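Local coordinates for putative dienelactone hydrolase (Klebsiella pneumoniae subsp. pneumoniae MGH 78578, PDB 3F67), which probably hydrolyses ester or lactone bonds, as a putative alpha/beta-hydrolase of the dienelactone hydrolase family whose substrate is not established, at residues Arg53-Glu58 and Asp229-Met234; Ile128-Ala133 and Gly174-Lys179; Tyr68-Asp73 and Leu97-His102. All coordinates share one frame; numbering follows the deposited sequence.

Contacts 1 and 2 are buried and contact 3 is only partly so. Contact 1 joins helices 46-57 and 224-238, which cover one side of the central sheet, through apolar, cation-pi and water-mediated links. Contact 2 lies between the sheet and helix 124-133, where a single polar bond between two aromatic side chains does most of the work. Contact 3, about 24 Å from contact 1 between centres and across the middle of the chain, is a charged pair in a partly buried position. L175 of contact 2 packs on G230 and R233 of contact 1, whereas Y132 of contact 2 probably hydrogen-bonds D101 of contact 3, so contact 2 borders both.

Contact 1 (Arg53-Glu58 and Asp229-Met234); sequences RRLAQE and DGWQRM
The indole of W231 is covered on both faces. On one lies R54, whose NH2 sits 3.3 Å above the ring plane, displaced toward the rim; on the opposite face the methyl CE of M234, a selenomethionine, lies over the centre. The in-plane edge position at NE1 belongs to a water. R54 CZ is 4.0 Å from the centroid of the six-membered ring and only 14° off its normal, which meets the criterion for a cation-pi interaction, although the guanidinium is tilted 33° from the indole plane. A bend at chi3 (52°) folds the arginine back over the ring, and R54 CB also touches CZ2. The axes of segments 53-57 and 229-234 come within 12.7 Å of each other, a wide separation that the indole spans. These segments belong to helices 46-57 and 224-238, which correspond to helices A and F of the alpha/beta-hydrolase fold and lie on the same side of its sheet: L55 reaches V35 and V37 on strand 32-38, while M234 reaches V143 and W145 on strand 141-145. L55 CG approaches W231 CH2 obliquely, at 4.0 Å, and L55 CD2 meets M234 CE at 3.6 Å with the two side chains nearly perpendicular. On the polar flank the water accepts the indole N-H (W231 NE1 to water oxygen, 2.9 Å) and donates to R54 O and E58 OE2, which satisfies NE1 and links it to the far segment. A second water donates to both E58 OE2 and Q232 OE1, bridging two side chains that do not themselves touch.

Contact 2 (Ile128-Ala133 and Gly174-Lys179); sequences ITWLYA and GLYGAK
W130 reaches from helix 124-133 to Y176 on strand 172-177 across one side of the alpha/beta-hydrolase sheet. The helix follows what is probably the nucleophile elbow at C123, and the strand leads toward D180, the likely acid of a Cys-His-Asp triad. From CB, which points at the strand, CG is placed beside the backbone N (chi1 -74°), and the indole extends edge-first across the gap. CD1 comes within 3.7 Å of Y176 OH. At NE1 the meeting becomes a hydrogen bond: W130 NE1 donates to Y176 OH over 2.9 Å at an N-H...O angle of 158°, with the oxygen only 11° out of the indole plane. Farther along, CZ2 approaches the backbone of the strand, 4.4 Å from G174 CA. The body of W130 also packs on A144 of strand 141-145 and on L149. The phenol rises from the same side of the strand as W130 approaches, and its hydroxyl is also hydrogen-bonded to G147 O, its strongest polar partner, so two bonds hold this buried oxygen. Within the strand, G174 CA lies at the edge of the Y176 ring, 3.7 Å from Y176 CE1.

Contact 3 (Tyr68-Asp73 and Leu97-His102); sequences YFRQGD and LADLDH
R70 lies in a short run, 69-71, with helical phi/psi but no regular helical bonding, whereas D99 is carried by the regular helix 93-108. Y68 O receives both Q71 N and G72 N, marking a turn; the CB of R70 points toward the helix. The arginine is extended from CG to NE and meets the aspartate end-on, the two side chains coming from opposite directions. R70 NH1 donates to D99 OD2 at 2.8 Å, and R70 NH2 donates to D99 OD1, also at 2.8 Å. Both bonds are nearly straight, at 174° and 165°, and both use the syn lone pairs; the guanidinium and carboxylate planes lie 9° apart. This two-point grip fixes the rotation of both groups. F69 covers the guanidinium, its CZ 3.5 Å above the plane and over the centre, while R70 CG rests on a face of the F69 ring. The charges are shared further: R70 NE forms a salt bridge with E16, and D99 OD1 is hydrogen-bonded by S13 OG, so the pair also engages the ends of strands 4-13 and 16-25. On the helix, H102 ND1 donates to A98 O (2.8 Å), reaching it from the opposite face to H102 N. The arrangement is a bidentate arginine-carboxylate salt bridge, here joining the loop after strand 61-65 to helix 93-108, the helix B position of the alpha/beta-hydrolase fold.

Contact 1 (Arg53-Glu58 and Asp229-Met234)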
loop_
_atom_site.group_PDB
_atom_site.type_symbol
_atom_site.label_atom_id
_atom_site.label_comp_id
_atom_site.label_asym_id
_atom_site.label_seq_id
_atom_site.Cartn_x
_atom_site.Cartn_y
_atom_site.Cartn_z
ATOM N N ARG A 53 3.057 12.447 -5.071
ATOM C CA ARG A 53 3.409 13.407 -6.124
ATOM C C ARG A 53 4.133 12.719 -7.308
ATOM O O ARG A 53 3.859 13.056 -8.475
ATOM C CB ARG A 53 4.282 14.529 -5.560
ATOM C CG ARG A 53 3.491 15.421 -4.622
ATOM C CD ARG A 53 4.301 16.636 -4.218
ATOM N NE ARG A 53 5.535 16.365 -3.458
ATOM C CZ ARG A 53 5.641 16.334 -2.140
ATOM N NH1 ARG A 53 4.566 16.480 -1.362
ATOM N NH2 ARG A 53 6.868 16.140 -1.594
ATOM N N ARG A 54 5.016 11.751 -7.006
ATOM C CA ARG A 54 5.722 11.003 -8.059
ATOM C C ARG A 54 4.744 10.199 -8.912
ATOM O O ARG A 54 4.882 10.141 -10.155
ATOM C CB ARG A 54 6.827 10.125 -7.449
ATOM C CG ARG A 54 7.985 10.989 -6.919
ATOM C CD ARG A 54 9.049 10.149 -6.265
ATOM N NE ARG A 54 9.495 9.051 -7.129
ATOM C CZ ARG A 54 10.101 7.960 -6.688
ATOM N NH1 ARG A 54 10.408 7.853 -5.401
ATOM N NH2 ARG A 54 10.484 7.002 -7.562
ATOM N N LEU A 55 3.735 9.624 -8.266
ATOM C CA LEU A 55 2.680 8.898 -9.023
ATOM C C LEU A 55 1.843 9.843 -9.880
ATOM O O LEU A 55 1.461 9.498 -11.021
ATOM C CB LEU A 55 1.769 8.122 -8.051
ATOM C CG LEU A 55 2.421 6.837 -7.479
ATOM C CD1 LEU A 55 1.643 6.306 -6.253
ATOM C CD2 LEU A 55 2.512 5.750 -8.568
ATOM N N ALA A 56 1.546 11.031 -9.355
ATOM C CA ALA A 56 0.778 12.031 -10.121
ATOM C C ALA A 56 1.554 12.484 -11.377
ATOM O O ALA A 56 0.955 12.705 -12.411
ATOM C CB ALA A 56 0.431 13.230 -9.248
ATOM N N GLN A 57 2.881 12.533 -11.296
ATOM C CA GLN A 57 3.713 12.884 -12.456
ATOM C C GLN A 57 3.604 11.822 -13.541
ATOM O O GLN A 57 3.916 12.086 -14.690
ATOM C CB GLN A 57 5.165 13.042 -12.044
ATOM C CG GLN A 57 5.379 14.194 -11.133
ATOM C CD GLN A 57 6.831 14.301 -10.677
ATOM O OE1 GLN A 57 7.419 13.331 -10.213
ATOM N NE2 GLN A 57 7.395 15.484 -10.790
ATOM N N GLU A 58 3.176 10.619 -13.165
ATOM C CA GLU A 58 2.961 9.534 -14.151
ATOM C C GLU A 58 1.563 9.466 -14.706
ATOM O O GLU A 58 1.277 8.604 -15.573
ATOM C CB GLU A 58 3.312 8.162 -13.538
ATOM C CG GLU A 58 4.743 8.082 -12.981
ATOM C CD GLU A 58 5.826 8.080 -14.059
ATOM O OE1 GLU A 58 5.505 7.951 -15.260
ATOM O OE2 GLU A 58 7.011 8.208 -13.697
ATOM N N ASP A 229 14.418 0.140 -9.904
ATOM C CA ASP A 229 13.866 -1.000 -10.644
ATOM C C ASP A 229 12.444 -1.318 -10.179
ATOM O O ASP A 229 11.547 -1.559 -10.996
ATOM C CB ASP A 229 14.775 -2.231 -10.506
ATOM C CG ASP A 229 14.302 -3.389 -11.366
ATOM O OD1 ASP A 229 14.647 -3.381 -12.559
ATOM O OD2 ASP A 229 13.560 -4.276 -10.885
ATOM N N GLY A 230 12.237 -1.345 -8.861
ATOM C CA GLY A 230 10.885 -1.641 -8.309
ATOM C C GLY A 230 9.856 -0.625 -8.753
ATOM O O GLY A 230 8.714 -0.979 -9.137
ATOM N N TRP A 231 10.257 0.644 -8.764
ATOM C CA TRP A 231 9.336 1.702 -9.190
ATOM C C TRP A 231 8.931 1.474 -10.666
ATOM O O TRP A 231 7.754 1.601 -11.021
ATOM C CB TRP A 231 10.004 3.069 -9.051
ATOM C CG TRP A 231 9.022 4.228 -9.120
ATOM C CD1 TRP A 231 8.859 5.106 -10.148
ATOM C CD2 TRP A 231 8.126 4.654 -8.070
ATOM N NE1 TRP A 231 7.858 6.029 -9.824
ATOM C CE2 TRP A 231 7.412 5.781 -8.559
ATOM C CE3 TRP A 231 7.849 4.173 -6.777
ATOM C CZ2 TRP A 231 6.442 6.456 -7.798
ATOM C CZ3 TRP A 231 6.868 4.823 -6.016
ATOM C CH2 TRP A 231 6.184 5.969 -6.535
ATOM N N GLN A 232 9.897 1.069 -11.505
ATOM C CA GLN A 232 9.562 0.836 -12.917
ATOM C C GLN A 232 8.696 -0.415 -13.053
ATOM O O GLN A 232 7.757 -0.412 -13.872
ATOM C CB GLN A 232 10.833 0.716 -13.768
ATOM C CG GLN A 232 11.620 2.073 -13.875
ATOM C CD GLN A 232 10.710 3.254 -14.325
ATOM O OE1 GLN A 232 10.636 4.329 -13.662
ATOM N NE2 GLN A 232 9.957 3.032 -15.420
ATOM N N ARG A 233 8.949 -1.424 -12.226
ATOM C CA ARG A 233 8.100 -2.670 -12.275
ATOM C C ARG A 233 6.690 -2.350 -11.821
ATOM O O ARG A 233 5.734 -2.880 -12.363
ATOM C CB ARG A 233 8.671 -3.802 -11.398
ATOM C CG ARG A 233 9.934 -4.483 -12.013
ATOM C CD ARG A 233 10.431 -5.613 -11.118
ATOM N NE ARG A 233 11.627 -6.190 -11.758
ATOM C CZ ARG A 233 11.619 -7.191 -12.630
ATOM N NH1 ARG A 233 10.479 -7.802 -12.946
ATOM N NH2 ARG A 233 12.793 -7.637 -13.126
HETATM N N MSE A 234 6.552 -1.466 -10.832
HETATM C CA MSE A 234 5.210 -1.055 -10.382
HETATM C C MSE A 234 4.437 -0.346 -11.508
HETATM O O MSE A 234 3.279 -0.672 -11.807
HETATM C CB MSE A 234 5.320 -0.123 -9.176
HETATM C CG MSE A 234 3.966 0.415 -8.673
HETATM SE SE MSE A 234 4.284 1.900 -7.436
HETATM C CE MSE A 234 5.013 3.134 -8.730
HETATM O O HOH W 1 7.221 8.641 -11.012
HETATM O O HOH W 2 9.320 6.944 -14.068
#

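Contact 2 (Ile128-Ala133 and Gly174-Lys179)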
loop_
_atom_site.group_PDB
_atom_site.type_symbol
_atom_site.label_atom_id
_atom_site.label_comp_id
_atom_site.label_asym_id
_atom_site.label_seq_id
_atom_site.Cartn_x
_atom_site.Cartn_y
_atom_site.Cartn_z
ATOM N N ILE A 128 -1.168 -4.757 4.059
ATOM C CA ILE A 128 -2.546 -4.280 3.820
ATOM C C ILE A 128 -2.899 -4.377 2.330
ATOM O O ILE A 128 -4.023 -4.756 1.980
ATOM C CB ILE A 128 -2.690 -2.824 4.363
ATOM C CG1 ILE A 128 -2.570 -2.792 5.907
ATOM C CG2 ILE A 128 -4.007 -2.175 3.872
ATOM C CD1 ILE A 128 -3.628 -3.622 6.645
ATOM N N THR A 129 -1.929 -4.062 1.484
ATOM C CA THR A 129 -2.102 -4.171 0.042
ATOM C C THR A 129 -2.563 -5.583 -0.372
ATOM O O THR A 129 -3.514 -5.715 -1.130
ATOM C CB THR A 129 -0.824 -3.703 -0.710
ATOM O OG1 THR A 129 -0.703 -2.288 -0.520
ATOM C CG2 THR A 129 -0.984 -3.893 -2.247
ATOM N N TRP A 130 -1.873 -6.629 0.107
ATOM C CA TRP A 130 -2.323 -7.988 -0.183
ATOM C C TRP A 130 -3.745 -8.221 0.299
ATOM O O TRP A 130 -4.574 -8.798 -0.418
ATOM C CB TRP A 130 -1.410 -9.006 0.529
ATOM C CG TRP A 130 -0.037 -9.188 -0.080
ATOM C CD1 TRP A 130 1.170 -8.715 0.412
ATOM C CD2 TRP A 130 0.281 -9.961 -1.252
ATOM N NE1 TRP A 130 2.217 -9.152 -0.400
ATOM C CE2 TRP A 130 1.690 -9.906 -1.424
ATOM C CE3 TRP A 130 -0.504 -10.680 -2.193
ATOM C CZ2 TRP A 130 2.345 -10.546 -2.484
ATOM C CZ3 TRP A 130 0.148 -11.331 -3.260
ATOM C CH2 TRP A 130 1.568 -11.262 -3.394
ATOM N N LEU A 131 -4.007 -7.837 1.546
ATOM C CA LEU A 131 -5.351 -8.039 2.100
ATOM C C LEU A 131 -6.427 -7.353 1.250
ATOM O O LEU A 131 -7.532 -7.913 1.045
ATOM C CB LEU A 131 -5.450 -7.558 3.549
ATOM C CG LEU A 131 -4.509 -8.229 4.576
ATOM C CD1 LEU A 131 -4.827 -7.742 6.019
ATOM C CD2 LEU A 131 -4.474 -9.711 4.488
ATOM N N TYR A 132 -6.156 -6.099 0.842
ATOM C CA TYR A 132 -7.148 -5.333 0.082
ATOM C C TYR A 132 -7.431 -5.982 -1.278
ATOM O O TYR A 132 -8.595 -5.969 -1.768
ATOM C CB TYR A 132 -6.679 -3.864 -0.120
ATOM C CG TYR A 132 -7.845 -2.985 -0.504
ATOM C CD1 TYR A 132 -8.902 -2.779 0.382
ATOM C CD2 TYR A 132 -7.903 -2.420 -1.772
ATOM C CE1 TYR A 132 -10.000 -2.023 0.024
ATOM C CE2 TYR A 132 -9.011 -1.628 -2.158
ATOM C CZ TYR A 132 -10.036 -1.436 -1.246
ATOM O OH TYR A 132 -11.132 -0.682 -1.590
ATOM N N ALA A 133 -6.397 -6.588 -1.876
ATOM C CA ALA A 133 -6.584 -7.298 -3.131
ATOM C C ALA A 133 -7.520 -8.518 -3.004
ATOM O O ALA A 133 -8.136 -8.907 -3.992
ATOM C CB ALA A 133 -5.204 -7.720 -3.767
ATOM N N GLY A 174 4.594 -8.382 -5.848
ATOM C CA GLY A 174 5.280 -8.064 -4.582
ATOM C C GLY A 174 6.725 -7.684 -4.869
ATOM O O GLY A 174 7.381 -8.292 -5.712
ATOM N N LEU A 175 7.229 -6.670 -4.177
ATOM C CA LEU A 175 8.637 -6.243 -4.356
ATOM C C LEU A 175 9.317 -6.415 -2.996
ATOM O O LEU A 175 8.999 -5.697 -2.043
ATOM C CB LEU A 175 8.649 -4.756 -4.814
ATOM C CG LEU A 175 7.942 -4.546 -6.174
ATOM C CD1 LEU A 175 7.765 -3.029 -6.455
ATOM C CD2 LEU A 175 8.747 -5.235 -7.362
ATOM N N TYR A 176 10.239 -7.390 -2.902
ATOM C CA TYR A 176 10.754 -7.851 -1.603
ATOM C C TYR A 176 12.287 -7.794 -1.608
ATOM O O TYR A 176 12.914 -7.894 -2.681
ATOM C CB TYR A 176 10.218 -9.276 -1.318
ATOM C CG TYR A 176 8.794 -9.187 -0.774
ATOM C CD1 TYR A 176 7.731 -8.750 -1.602
ATOM C CD2 TYR A 176 8.512 -9.510 0.563
ATOM C CE1 TYR A 176 6.459 -8.604 -1.116
ATOM C CE2 TYR A 176 7.201 -9.382 1.082
ATOM C CZ TYR A 176 6.185 -8.941 0.229
ATOM O OH TYR A 176 4.904 -8.753 0.719
ATOM N N GLY A 177 12.876 -7.608 -0.425
ATOM C CA GLY A 177 14.347 -7.568 -0.306
ATOM C C GLY A 177 14.921 -8.867 0.289
ATOM O O GLY A 177 14.470 -9.331 1.343
ATOM N N ALA A 178 15.904 -9.437 -0.383
ATOM C CA ALA A 178 16.562 -10.668 0.101
ATOM C C ALA A 178 17.222 -10.489 1.464
ATOM O O ALA A 178 17.285 -11.450 2.243
ATOM C CB ALA A 178 17.580 -11.177 -0.924
ATOM N N LYS A 179 17.721 -9.286 1.763
ATOM C CA LYS A 179 18.409 -9.029 3.036
ATOM C C LYS A 179 17.469 -8.636 4.164
ATOM O O LYS A 179 17.923 -8.296 5.253
ATOM C CB LYS A 179 19.479 -7.944 2.877
ATOM C CG LYS A 179 20.361 -8.140 1.672
ATOM C CD LYS A 179 21.725 -8.541 2.032
ATOM C CE LYS A 179 22.605 -8.541 0.801
ATOM N NZ LYS A 179 24.020 -8.378 1.238
#

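Contact 3 (Tyr68-Asp73 and Leu97-His102)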
loop_
_atom_site.group_PDB
_atom_site.type_symbol
_atom_site.label_atom_id
_atom_site.label_comp_id
_atom_site.label_asym_id
_atom_site.label_seq_id
_atom_site.Cartn_x
_atom_site.Cartn_y
_atom_site.Cartn_z
ATOM N N TYR A 68 -4.506 5.711 10.618
ATOM C CA TYR A 68 -4.479 5.509 12.082
ATOM C C TYR A 68 -5.293 6.568 12.836
ATOM O O TYR A 68 -5.309 6.543 14.066
ATOM C CB TYR A 68 -3.028 5.534 12.623
ATOM C CG TYR A 68 -2.097 4.420 12.107
ATOM C CD1 TYR A 68 -2.597 3.332 11.363
ATOM C CD2 TYR A 68 -0.731 4.463 12.409
ATOM C CE1 TYR A 68 -1.720 2.291 10.914
ATOM C CE2 TYR A 68 0.158 3.455 11.974
ATOM C CZ TYR A 68 -0.345 2.382 11.239
ATOM O OH TYR A 68 0.527 1.418 10.800
ATOM N N PHE A 69 -5.979 7.478 12.121
ATOM C CA PHE A 69 -6.478 8.738 12.759
ATOM C C PHE A 69 -7.363 8.558 14.003
ATOM O O PHE A 69 -7.337 9.392 14.917
ATOM C CB PHE A 69 -7.143 9.695 11.722
ATOM C CG PHE A 69 -8.544 9.292 11.321
ATOM C CD1 PHE A 69 -9.647 10.015 11.781
ATOM C CD2 PHE A 69 -8.769 8.175 10.511
ATOM C CE1 PHE A 69 -10.973 9.623 11.409
ATOM C CE2 PHE A 69 -10.047 7.783 10.138
ATOM C CZ PHE A 69 -11.161 8.504 10.588
ATOM N N ARG A 70 -8.121 7.469 14.056
ATOM C CA ARG A 70 -9.043 7.241 15.179
ATOM C C ARG A 70 -8.301 6.757 16.410
ATOM O O ARG A 70 -8.765 6.971 17.531
ATOM C CB ARG A 70 -10.063 6.161 14.840
ATOM C CG ARG A 70 -10.994 6.526 13.666
ATOM C CD ARG A 70 -12.009 5.404 13.463
ATOM N NE ARG A 70 -12.774 5.578 12.210
ATOM C CZ ARG A 70 -12.297 5.166 11.025
ATOM N NH1 ARG A 70 -11.084 4.645 10.959
ATOM N NH2 ARG A 70 -13.000 5.293 9.919
ATOM N N GLN A 71 -7.199 6.043 16.194
ATOM C CA GLN A 71 -6.450 5.388 17.276
ATOM C C GLN A 71 -5.343 6.294 17.817
ATOM O O GLN A 71 -5.061 6.257 18.991
ATOM C CB GLN A 71 -5.855 4.042 16.799
ATOM C CG GLN A 71 -6.866 2.842 16.722
ATOM C CD GLN A 71 -7.833 2.917 15.528
ATOM O OE1 GLN A 71 -7.451 3.323 14.434
ATOM N NE2 GLN A 71 -9.110 2.558 15.764
ATOM N N GLY A 72 -4.702 7.090 16.968
ATOM C CA GLY A 72 -3.637 7.975 17.468
ATOM C C GLY A 72 -2.742 8.513 16.382
ATOM O O GLY A 72 -2.979 8.289 15.199
ATOM N N ASP A 73 -1.712 9.242 16.808
ATOM C CA ASP A 73 -0.831 9.944 15.892
ATOM C C ASP A 73 0.569 9.333 15.993
ATOM O O ASP A 73 1.202 9.417 17.059
ATOM C CB ASP A 73 -0.781 11.407 16.346
ATOM C CG ASP A 73 0.187 12.249 15.521
ATOM O OD1 ASP A 73 0.786 11.732 14.550
ATOM O OD2 ASP A 73 0.365 13.442 15.900
ATOM N N LEU A 97 -9.511 -1.922 5.869
ATOM C CA LEU A 97 -10.017 -2.284 4.530
ATOM C C LEU A 97 -11.292 -1.467 4.218
ATOM O O LEU A 97 -11.485 -1.014 3.083
ATOM C CB LEU A 97 -10.292 -3.794 4.450
ATOM C CG LEU A 97 -9.009 -4.646 4.744
ATOM C CD1 LEU A 97 -9.397 -6.109 4.612
ATOM C CD2 LEU A 97 -7.847 -4.333 3.801
ATOM N N ALA A 98 -12.133 -1.250 5.225
ATOM C CA ALA A 98 -13.340 -0.452 5.028
ATOM C C ALA A 98 -12.973 1.020 4.735
ATOM O O ALA A 98 -13.608 1.682 3.895
ATOM C CB ALA A 98 -14.275 -0.545 6.275
ATOM N N ASP A 99 -11.943 1.527 5.398
ATOM C CA ASP A 99 -11.488 2.896 5.110
ATOM C C ASP A 99 -10.953 2.987 3.672
ATOM O O ASP A 99 -11.135 4.025 3.019
ATOM C CB ASP A 99 -10.382 3.338 6.103
ATOM C CG ASP A 99 -10.947 3.695 7.476
ATOM O OD1 ASP A 99 -12.169 4.012 7.579
ATOM O OD2 ASP A 99 -10.183 3.646 8.457
ATOM N N LEU A 100 -10.221 1.970 3.206
ATOM C CA LEU A 100 -9.735 2.030 1.831
ATOM C C LEU A 100 -10.914 2.043 0.850
ATOM O O LEU A 100 -10.848 2.746 -0.189
ATOM C CB LEU A 100 -8.809 0.880 1.516
ATOM C CG LEU A 100 -7.543 0.890 2.373
ATOM C CD1 LEU A 100 -6.699 -0.368 2.127
ATOM C CD2 LEU A 100 -6.688 2.184 2.118
ATOM N N ASP A 101 -11.957 1.265 1.152
ATOM C CA ASP A 101 -13.195 1.331 0.316
ATOM C C ASP A 101 -13.738 2.764 0.284
ATOM O O ASP A 101 -14.223 3.219 -0.770
ATOM C CB ASP A 101 -14.318 0.448 0.857
ATOM C CG ASP A 101 -14.015 -1.051 0.753
ATOM O OD1 ASP A 101 -13.185 -1.494 -0.100
ATOM O OD2 ASP A 101 -14.645 -1.784 1.549
ATOM N N HIS A 102 -13.687 3.467 1.429
ATOM C CA HIS A 102 -14.210 4.848 1.426
ATOM C C HIS A 102 -13.341 5.804 0.617
ATOM O O HIS A 102 -13.830 6.789 0.034
ATOM C CB HIS A 102 -14.452 5.359 2.858
ATOM C CG HIS A 102 -15.692 4.784 3.463
ATOM N ND1 HIS A 102 -15.738 3.513 3.986
ATOM C CD2 HIS A 102 -16.950 5.281 3.576
ATOM C CE1 HIS A 102 -16.959 3.254 4.424
ATOM N NE2 HIS A 102 -17.714 4.315 4.200
#